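Local structure of putative solute-binding component of ABC transporter (Clostridium phytofermentans, 4YS6) at residues A[164-169]-A[200-205]; A[237-242]-A[264-269]; A[293-298]-A[349-354]. The protein probably serves as the sugar-binding component of an ABC transporter, and holds beta-D-glucopyranose in this crystal structure. One frame throughout, in Å; residues are numbered along the deposited sequence.

Overall arrangement
The three contacts come in series along the chain and fall on both lobes of a periplasmic-binding-protein fold. Contacts 1 and 2 belong to one four-stranded parallel sheet, ordered 199-200, 165-170, 241-244, 267-268; each joins an outermost strand to an inner one, so together they build both edges of one lobe's sheet. Their centres lie about 10 Å apart, and they touch directly, as where Asn166 N meets the Asp240 carboxylate. Contact 3 lies in the other lobe, its centre 30 Å or more from theirs, and pins the start of helix 294-309 to the loop after helix 344-349. Of the three, it comes nearest the bound glucose, with the Thr294 side chain about 7 Å away.

Contact 1 of 3, residues A[164-169]-A[200-205]; sequences PFNLEI and VVKSGS
Strand 165-170 meets the outermost strand 199-200 and the turn behind it in a parallel pairing at one margin of the four-stranded sheet of this periplasmic-binding-protein fold. Val200 straddles its partner: its N donates to Phe165 O (2.8 Å) and its O receives Leu167 N (2.9 Å), with Asn166 bridged between. A type I turn from Val201 to Gly204 follows, closed by its own backbone bond and tied to the strand by a side chain. Glu168 bends at chi2 (-70°) and brings its carboxylate to the turn, where the syn lone pair of OE2 takes Ser203 N at 3.1 Å and that of OE1 takes the Ser203 hydroxyl. Tyr233 OH is a further partner of OE2, so this buried carboxylate is gripped at both oxygens, which probably favours its ionised form. On the apolar side, Val201 CG2 packs obliquely against Leu167 CD2 at 4.1 Å, and Ile169 CD1 lies a little farther from the same methyl. Ser203 OG, accepting from Ser205 N in an ST turn, donates to Glu168 OE1 at 2.6 Å, while a water that accepts from Ile169 N at 2.9 Å lies within hydrogen-bonding distance of that oxygen and of Ser205 O.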
loop_
_atom_site.group_PDB
_atom_site.type_symbol
_atom_site.label_atom_id
_atom_site.label_comp_id
_atom_site.label_asym_id
_atom_site.label_seq_id
_atom_site.Cartn_x
_atom_site.Cartn_y
_atom_site.Cartn_z
ATOM N N PRO A 164 -12.231 12.316 25.709
ATOM C CA PRO A 164 -12.165 11.678 24.402
ATOM C C PRO A 164 -11.331 12.452 23.397
ATOM O O PRO A 164 -11.114 13.663 23.525
ATOM C CB PRO A 164 -13.629 11.640 23.964
ATOM C CG PRO A 164 -14.226 12.829 24.605
ATOM C CD PRO A 164 -13.545 12.945 25.945
ATOM N N PHE A 165 -10.867 11.716 22.400
ATOM C CA PHE A 165 -10.210 12.270 21.226
ATOM C C PHE A 165 -11.011 11.885 19.993
ATOM O O PHE A 165 -11.504 10.765 19.899
ATOM C CB PHE A 165 -8.797 11.748 21.059
ATOM C CG PHE A 165 -7.898 12.023 22.214
ATOM C CD1 PHE A 165 -7.217 13.219 22.288
ATOM C CD2 PHE A 165 -7.702 11.076 23.201
ATOM C CE1 PHE A 165 -6.377 13.482 23.331
ATOM C CE2 PHE A 165 -6.839 11.332 24.253
ATOM C CZ PHE A 165 -6.183 12.543 24.317
ATOM N N ASN A 166 -11.076 12.788 19.026
ATOM C CA ASN A 166 -11.845 12.553 17.805
ATOM C C ASN A 166 -10.951 11.982 16.720
ATOM O O ASN A 166 -9.917 12.545 16.398
ATOM C CB ASN A 166 -12.501 13.840 17.341
ATOM C CG ASN A 166 -13.587 14.302 18.286
ATOM O OD1 ASN A 166 -13.533 15.408 18.829
ATOM N ND2 ASN A 166 -14.562 13.441 18.520
ATOM N N LEU A 167 -11.397 10.869 16.143
ATOM C CA LEU A 167 -10.662 10.121 15.134
ATOM C C LEU A 167 -11.495 9.963 13.876
ATOM O O LEU A 167 -12.696 9.760 13.981
ATOM C CB LEU A 167 -10.327 8.734 15.680
ATOM C CG LEU A 167 -9.677 7.720 14.725
ATOM C CD1 LEU A 167 -8.263 8.099 14.465
ATOM C CD2 LEU A 167 -9.750 6.307 15.277
ATOM N N GLU A 168 -10.882 10.068 12.705
ATOM C CA GLU A 168 -11.511 9.546 11.483
ATOM C C GLU A 168 -10.536 8.606 10.787
ATOM O O GLU A 168 -9.339 8.652 11.034
ATOM C CB GLU A 168 -11.962 10.674 10.552
ATOM C CG GLU A 168 -13.024 11.625 11.184
ATOM C CD GLU A 168 -14.400 10.985 11.369
ATOM O OE1 GLU A 168 -14.705 9.990 10.680
ATOM O OE2 GLU A 168 -15.192 11.495 12.192
ATOM N N ILE A 169 -11.057 7.750 9.911
ATOM C CA ILE A 169 -10.294 6.633 9.368
ATOM C C ILE A 169 -10.495 6.537 7.864
ATOM O O ILE A 169 -11.628 6.605 7.400
ATOM C CB ILE A 169 -10.741 5.308 9.997
ATOM C CG1 ILE A 169 -10.588 5.314 11.521
ATOM C CG2 ILE A 169 -9.957 4.144 9.414
ATOM C CD1 ILE A 169 -11.462 4.265 12.192
ATOM N N VAL A 200 -13.340 8.641 19.727
ATOM C CA VAL A 200 -14.684 8.838 19.213
ATOM C C VAL A 200 -14.601 9.125 17.738
ATOM O O VAL A 200 -13.900 10.043 17.318
ATOM C CB VAL A 200 -15.374 10.000 19.900
ATOM C CG1 VAL A 200 -16.666 10.373 19.168
ATOM C CG2 VAL A 200 -15.647 9.647 21.356
ATOM N N VAL A 201 -15.329 8.358 16.944
ATOM C CA VAL A 201 -15.345 8.603 15.503
ATOM C C VAL A 201 -16.654 9.313 15.206
ATOM O O VAL A 201 -17.716 8.677 15.165
ATOM C CB VAL A 201 -15.197 7.295 14.705
ATOM C CG1 VAL A 201 -15.261 7.568 13.217
ATOM C CG2 VAL A 201 -13.876 6.612 15.042
ATOM N N LYS A 202 -16.612 10.639 15.047
ATOM C CA LYS A 202 -17.852 11.408 14.987
ATOM C C LYS A 202 -18.737 11.033 13.791
ATOM O O LYS A 202 -19.963 11.062 13.894
ATOM C CB LYS A 202 -17.582 12.922 14.944
ATOM C CG LYS A 202 -17.040 13.504 16.233
ATOM C CD LYS A 202 -17.923 14.636 16.777
ATOM C CE LYS A 202 -18.151 15.742 15.753
ATOM N NZ LYS A 202 -19.033 16.871 16.205
ATOM N N SER A 203 -18.117 10.693 12.664
ATOM C CA SER A 203 -18.857 10.256 11.468
ATOM C C SER A 203 -19.546 8.904 11.646
ATOM O O SER A 203 -20.441 8.533 10.856
ATOM C CB SER A 203 -17.925 10.172 10.266
ATOM O OG SER A 203 -17.073 9.051 10.368
ATOM N N GLY A 204 -19.115 8.150 12.653
ATOM C CA GLY A 204 -19.612 6.800 12.885
ATOM C C GLY A 204 -19.039 5.728 11.958
ATOM O O GLY A 204 -19.386 4.555 12.077
ATOM N N SER A 205 -18.164 6.112 11.033
ATOM C CA SER A 205 -17.580 5.155 10.100
ATOM C C SER A 205 -16.318 4.549 10.653
ATOM O O SER A 205 -15.271 5.199 10.695
ATOM C CB SER A 205 -17.298 5.829 8.765
ATOM O OG SER A 205 -18.523 6.283 8.227
HETATM O O HOH W 1 -13.934 7.485 9.726
#

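Contact 2 of 3, residues A[237-242]-A[264-269]; sequences TKLDAV and EWPIVT
Val242 and Ile267 are joined across adjacent parallel strands, 241-244 and 267-268, which helix 247-260 connects as a beta-alpha-beta unit in the four-stranded sheet. The pairing is tight here: Val242 N donates to Ile267 O at 2.7 Å, almost straight at 171°, whereas Ile267 N reaches Asp240 O (3.0 Å) from above its carbonyl plane. Beyond them the bond from Thr269 N to Val242 O is weak. Pro266 wedges into the buried side: its CB sits 3.2 Å from Leu239 O, while its CG runs alongside Val242 CG2, the two side chains pointing the same way. Leu257 of helix 247-260 packs against both Leu239 and Pro266. On the face of Ala241 and Ile267, their CB atoms meet at 3.9 Å, and the isoleucine continues onto helix 141-155.

Towards the chain segments that precede the strands the contact loosens. Lys238 is extended as far as CE, with CG anti to the backbone N (chi1 179°), and lays CD and CE obliquely across Glu264 CB. Its NZ makes a long salt bridge to Asp240, whose other carboxylate oxygen accepts from Asn166 N, and weak bonds to Leu239 O and, at 3.4 Å, Glu264 O.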
loop_
_atom_site.group_PDB
_atom_site.type_symbol
_atom_site.label_atom_id
_atom_site.label_comp_id
_atom_site.label_asym_id
_atom_site.label_seq_id
_atom_site.Cartn_x
_atom_site.Cartn_y
_atom_site.Cartn_z
ATOM N N THR A 237 -15.361 21.725 17.019
ATOM C CA THR A 237 -14.817 20.401 17.310
ATOM C C THR A 237 -13.429 20.228 16.708
ATOM O O THR A 237 -13.203 20.458 15.521
ATOM C CB THR A 237 -15.735 19.281 16.809
ATOM O OG1 THR A 237 -17.036 19.445 17.388
ATOM C CG2 THR A 237 -15.193 17.908 17.211
ATOM N N LYS A 238 -12.494 19.830 17.559
ATOM C CA LYS A 238 -11.149 19.502 17.120
ATOM C C LYS A 238 -11.135 18.075 16.596
ATOM O O LYS A 238 -11.668 17.158 17.220
ATOM C CB LYS A 238 -10.139 19.668 18.271
ATOM C CG LYS A 238 -8.688 19.314 17.902
ATOM C CD LYS A 238 -7.701 19.718 18.996
ATOM C CE LYS A 238 -6.292 19.158 18.748
ATOM N NZ LYS A 238 -6.049 18.679 17.347
ATOM N N LEU A 239 -10.546 17.912 15.421
ATOM C CA LEU A 239 -10.243 16.609 14.885
ATOM C C LEU A 239 -8.852 16.274 15.371
ATOM O O LEU A 239 -7.905 16.983 15.045
ATOM C CB LEU A 239 -10.325 16.637 13.359
ATOM C CG LEU A 239 -9.939 15.378 12.628
ATOM C CD1 LEU A 239 -10.734 14.215 13.112
ATOM C CD2 LEU A 239 -10.173 15.588 11.140
ATOM N N ASP A 240 -8.727 15.235 16.192
ATOM C CA ASP A 240 -7.449 14.964 16.858
ATOM C C ASP A 240 -6.522 14.073 16.024
ATOM O O ASP A 240 -5.301 14.237 16.073
ATOM C CB ASP A 240 -7.689 14.319 18.222
ATOM C CG ASP A 240 -8.424 15.256 19.191
ATOM O OD1 ASP A 240 -7.787 16.224 19.662
ATOM O OD2 ASP A 240 -9.637 15.067 19.454
ATOM N N ALA A 241 -7.096 13.141 15.257
ATOM C CA ALA A 241 -6.296 12.250 14.430
ATOM C C ALA A 241 -7.061 11.737 13.241
ATOM O O ALA A 241 -8.266 11.489 13.334
ATOM C CB ALA A 241 -5.781 11.057 15.252
ATOM N N VAL A 242 -6.348 11.568 12.126
ATOM C CA VAL A 242 -6.887 10.834 10.977
ATOM C C VAL A 242 -5.946 9.681 10.644
ATOM O O VAL A 242 -4.809 9.876 10.229
ATOM C CB VAL A 242 -7.075 11.727 9.738
ATOM C CG1 VAL A 242 -7.919 11.002 8.678
ATOM C CG2 VAL A 242 -7.768 13.026 10.114
ATOM N N GLU A 264 -7.271 23.052 15.170
ATOM C CA GLU A 264 -5.872 22.637 15.305
ATOM C C GLU A 264 -5.640 21.385 14.484
ATOM O O GLU A 264 -6.467 20.478 14.495
ATOM C CB GLU A 264 -5.505 22.385 16.765
ATOM C CG GLU A 264 -5.375 23.652 17.596
ATOM C CD GLU A 264 -4.375 24.652 17.011
ATOM O OE1 GLU A 264 -3.332 24.230 16.463
ATOM O OE2 GLU A 264 -4.644 25.868 17.093
ATOM N N TRP A 265 -4.514 21.361 13.773
ATOM C CA TRP A 265 -4.178 20.286 12.842
ATOM C C TRP A 265 -4.107 18.909 13.520
ATOM O O TRP A 265 -3.455 18.771 14.579
ATOM C CB TRP A 265 -2.831 20.605 12.171
ATOM C CG TRP A 265 -2.629 19.859 10.904
ATOM C CD1 TRP A 265 -1.896 18.735 10.727
ATOM C CD2 TRP A 265 -3.187 20.182 9.628
ATOM N NE1 TRP A 265 -1.970 18.320 9.425
ATOM C CE2 TRP A 265 -2.742 19.209 8.724
ATOM C CE3 TRP A 265 -4.021 21.204 9.163
ATOM C CZ2 TRP A 265 -3.101 19.220 7.386
ATOM C CZ3 TRP A 265 -4.364 21.219 7.833
ATOM C CH2 TRP A 265 -3.905 20.236 6.960
ATOM N N PRO A 266 -4.759 17.884 12.928
ATOM C CA PRO A 266 -4.722 16.537 13.487
ATOM C C PRO A 266 -3.432 15.784 13.181
ATOM O O PRO A 266 -2.689 16.146 12.261
ATOM C CB PRO A 266 -5.906 15.833 12.796
ATOM C CG PRO A 266 -6.012 16.516 11.512
ATOM C CD PRO A 266 -5.628 17.949 11.738
ATOM N N ILE A 267 -3.199 14.723 13.945
ATOM C CA ILE A 267 -2.291 13.669 13.530
ATOM C C ILE A 267 -2.779 13.121 12.197
ATOM O O ILE A 267 -3.975 12.837 12.038
ATOM C CB ILE A 267 -2.228 12.517 14.545
ATOM C CG1 ILE A 267 -1.777 13.009 15.910
ATOM C CG2 ILE A 267 -1.306 11.421 14.019
ATOM C CD1 ILE A 267 -2.051 12.008 17.022
ATOM N N VAL A 268 -1.872 13.014 11.225
ATOM C CA VAL A 268 -2.194 12.362 9.942
ATOM C C VAL A 268 -1.100 11.362 9.613
ATOM O O VAL A 268 0.072 11.730 9.541
ATOM C CB VAL A 268 -2.309 13.367 8.784
ATOM C CG1 VAL A 268 -2.639 12.646 7.476
ATOM C CG2 VAL A 268 -3.377 14.452 9.095
ATOM N N THR A 269 -1.488 10.100 9.460
ATOM C CA THR A 269 -0.569 9.018 9.115
ATOM C C THR A 269 -0.552 8.772 7.610
ATOM O O THR A 269 -1.328 9.359 6.855
ATOM C CB THR A 269 -0.939 7.700 9.827
ATOM O OG1 THR A 269 -2.225 7.242 9.394
ATOM C CG2 THR A 269 -0.972 7.895 11.331
#

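Contact 3 of 3, residues A[293-298]-A[349-354]; sequences DTRTLA and IDSGYY
The guanidinium of Arg295 stands nearly perpendicular to the Tyr353 ring, their planes 86° apart. Over one guanidinium face lie CA and CD1 of Tyr353; at its edges, near the plane, are the Asp293 carboxylate and Ser351 O. The tyrosine in turn offers its rim to Asp293 OD1, Arg295 NE and Thr294 OG1, and lays CD2 over the centre of the Tyr354 ring. Phe291 meets the Tyr353 ring edge-to-face.

Two edges of the arginine are used differently. Side-on, NE and NH2 take one carboxylate oxygen each: NE reaches the syn lone pair of Asp293 OD1 at 2.9 Å, and NH2 reaches OD2 at 2.8 Å. End-on, NH1 and NH2 converge on Ser351 O at 2.9 and 3.1 Å, both from the same face of that carbonyl. A bend at chi3 (-67°) turns the arginine head towards the loop. These bonds fix the guanidinium in rotation.

Asp293 is also the N-cap of helix 294-309: OD1, already bound to NE, accepts Arg295 N on its anti side, tying the helix start to the same ion pair. The receiving loop turns through Gly352, at positive phi, just after helix 344-349. Beside it Tyr353 CG is anti to the backbone N (chi1 -162°), carrying the ring across the first helical turn until OH meets Thr294 OG1 at 2.8 Å, a hydrogen bond in which either may donate.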
loop_
_atom_site.group_PDB
_atom_site.type_symbol
_atom_site.label_atom_id
_atom_site.label_comp_id
_atom_site.label_asym_id
_atom_site.label_seq_id
_atom_site.Cartn_x
_atom_site.Cartn_y
_atom_site.Cartn_z
ATOM N N ASP A 293 11.057 0.485 0.581
ATOM C CA ASP A 293 12.028 0.699 -0.489
ATOM C C ASP A 293 11.702 -0.260 -1.644
ATOM O O ASP A 293 12.007 -1.456 -1.565
ATOM C CB ASP A 293 13.456 0.488 0.025
ATOM C CG ASP A 293 14.510 0.936 -0.972
ATOM O OD1 ASP A 293 14.240 0.936 -2.197
ATOM O OD2 ASP A 293 15.626 1.291 -0.537
ATOM N N THR A 294 11.071 0.262 -2.695
ATOM C CA THR A 294 10.662 -0.598 -3.814
ATOM C C THR A 294 11.846 -1.257 -4.512
ATOM O O THR A 294 11.675 -2.268 -5.193
ATOM C CB THR A 294 9.834 0.169 -4.879
ATOM O OG1 THR A 294 10.591 1.241 -5.461
ATOM C CG2 THR A 294 8.584 0.723 -4.270
ATOM N N ARG A 295 13.051 -0.694 -4.369
ATOM C CA ARG A 295 14.214 -1.293 -4.997
ATOM C C ARG A 295 14.521 -2.633 -4.339
ATOM O O ARG A 295 14.973 -3.589 -4.990
ATOM C CB ARG A 295 15.419 -0.369 -4.877
ATOM C CG ARG A 295 15.229 0.975 -5.489
ATOM C CD ARG A 295 16.413 1.854 -5.153
ATOM N NE ARG A 295 16.438 2.131 -3.716
ATOM C CZ ARG A 295 17.289 2.966 -3.138
ATOM N NH1 ARG A 295 18.189 3.592 -3.865
ATOM N NH2 ARG A 295 17.232 3.161 -1.838
ATOM N N THR A 296 14.299 -2.683 -3.025
ATOM C CA THR A 296 14.533 -3.889 -2.238
ATOM C C THR A 296 13.529 -4.964 -2.575
ATOM O O THR A 296 13.878 -6.140 -2.714
ATOM C CB THR A 296 14.442 -3.590 -0.734
ATOM O OG1 THR A 296 15.411 -2.591 -0.411
ATOM C CG2 THR A 296 14.713 -4.844 0.092
ATOM N N LEU A 297 12.270 -4.558 -2.674
ATOM C CA LEU A 297 11.218 -5.494 -3.061
ATOM C C LEU A 297 11.530 -6.073 -4.440
ATOM O O LEU A 297 11.469 -7.294 -4.631
ATOM C CB LEU A 297 9.851 -4.811 -3.051
ATOM C CG LEU A 297 8.655 -5.682 -3.432
ATOM C CD1 LEU A 297 8.594 -6.913 -2.578
ATOM C CD2 LEU A 297 7.363 -4.867 -3.277
ATOM N N ALA A 298 11.881 -5.212 -5.395
ATOM C CA ALA A 298 12.218 -5.667 -6.739
ATOM C C ALA A 298 13.394 -6.635 -6.701
ATOM O O ALA A 298 13.377 -7.651 -7.397
ATOM C CB ALA A 298 12.517 -4.508 -7.656
ATOM N N ILE A 349 17.062 10.351 0.780
ATOM C CA ILE A 349 18.056 11.041 -0.042
ATOM C C ILE A 349 19.407 10.353 0.069
ATOM O O ILE A 349 20.011 10.018 -0.943
ATOM C CB ILE A 349 18.168 12.512 0.353
ATOM C CG1 ILE A 349 16.869 13.259 0.019
ATOM C CG2 ILE A 349 19.345 13.186 -0.349
ATOM C CD1 ILE A 349 16.614 13.431 -1.459
ATOM N N ASP A 350 19.870 10.092 1.293
ATOM C CA ASP A 350 21.196 9.501 1.480
ATOM C C ASP A 350 21.222 8.032 0.992
ATOM O O ASP A 350 22.285 7.479 0.686
ATOM C CB ASP A 350 21.620 9.596 2.955
ATOM C CG ASP A 350 21.800 11.031 3.440
ATOM O OD1 ASP A 350 21.832 11.981 2.609
ATOM O OD2 ASP A 350 21.941 11.207 4.677
ATOM N N SER A 351 20.038 7.426 0.899
ATOM C CA SER A 351 19.859 6.078 0.364
ATOM C C SER A 351 19.750 6.034 -1.155
ATOM O O SER A 351 19.713 4.949 -1.748
ATOM C CB SER A 351 18.581 5.467 0.898
ATOM O OG SER A 351 17.509 6.171 0.310
ATOM N N GLY A 352 19.626 7.202 -1.766
ATOM C CA GLY A 352 19.574 7.307 -3.204
ATOM C C GLY A 352 18.185 7.081 -3.748
ATOM O O GLY A 352 18.002 6.991 -4.954
ATOM N N TYR A 353 17.188 6.981 -2.882
ATOM C CA TYR A 353 15.836 6.709 -3.382
ATOM C C TYR A 353 15.287 7.882 -4.200
ATOM O O TYR A 353 14.759 7.697 -5.301
ATOM C CB TYR A 353 14.889 6.395 -2.218
ATOM C CG TYR A 353 13.633 5.691 -2.677
ATOM C CD1 TYR A 353 13.634 4.327 -2.895
ATOM C CD2 TYR A 353 12.462 6.391 -2.926
ATOM C CE1 TYR A 353 12.507 3.663 -3.330
ATOM C CE2 TYR A 353 11.302 5.719 -3.373
ATOM C CZ TYR A 353 11.345 4.353 -3.571
ATOM O OH TYR A 353 10.228 3.631 -4.001
ATOM N N TYR A 354 15.411 9.082 -3.651
ATOM C CA TYR A 354 15.051 10.319 -4.329
ATOM C C TYR A 354 16.293 11.188 -4.495
ATOM O O TYR A 354 17.277 11.002 -3.784
ATOM C CB TYR A 354 14.016 11.092 -3.531
ATOM C CG TYR A 354 12.636 10.465 -3.457
ATOM C CD1 TYR A 354 12.035 9.925 -4.579
ATOM C CD2 TYR A 354 11.922 10.455 -2.264
ATOM C CE1 TYR A 354 10.751 9.389 -4.520
ATOM C CE2 TYR A 354 10.629 9.925 -2.189
ATOM C CZ TYR A 354 10.054 9.388 -3.325
ATOM O OH TYR A 354 8.793 8.845 -3.278
#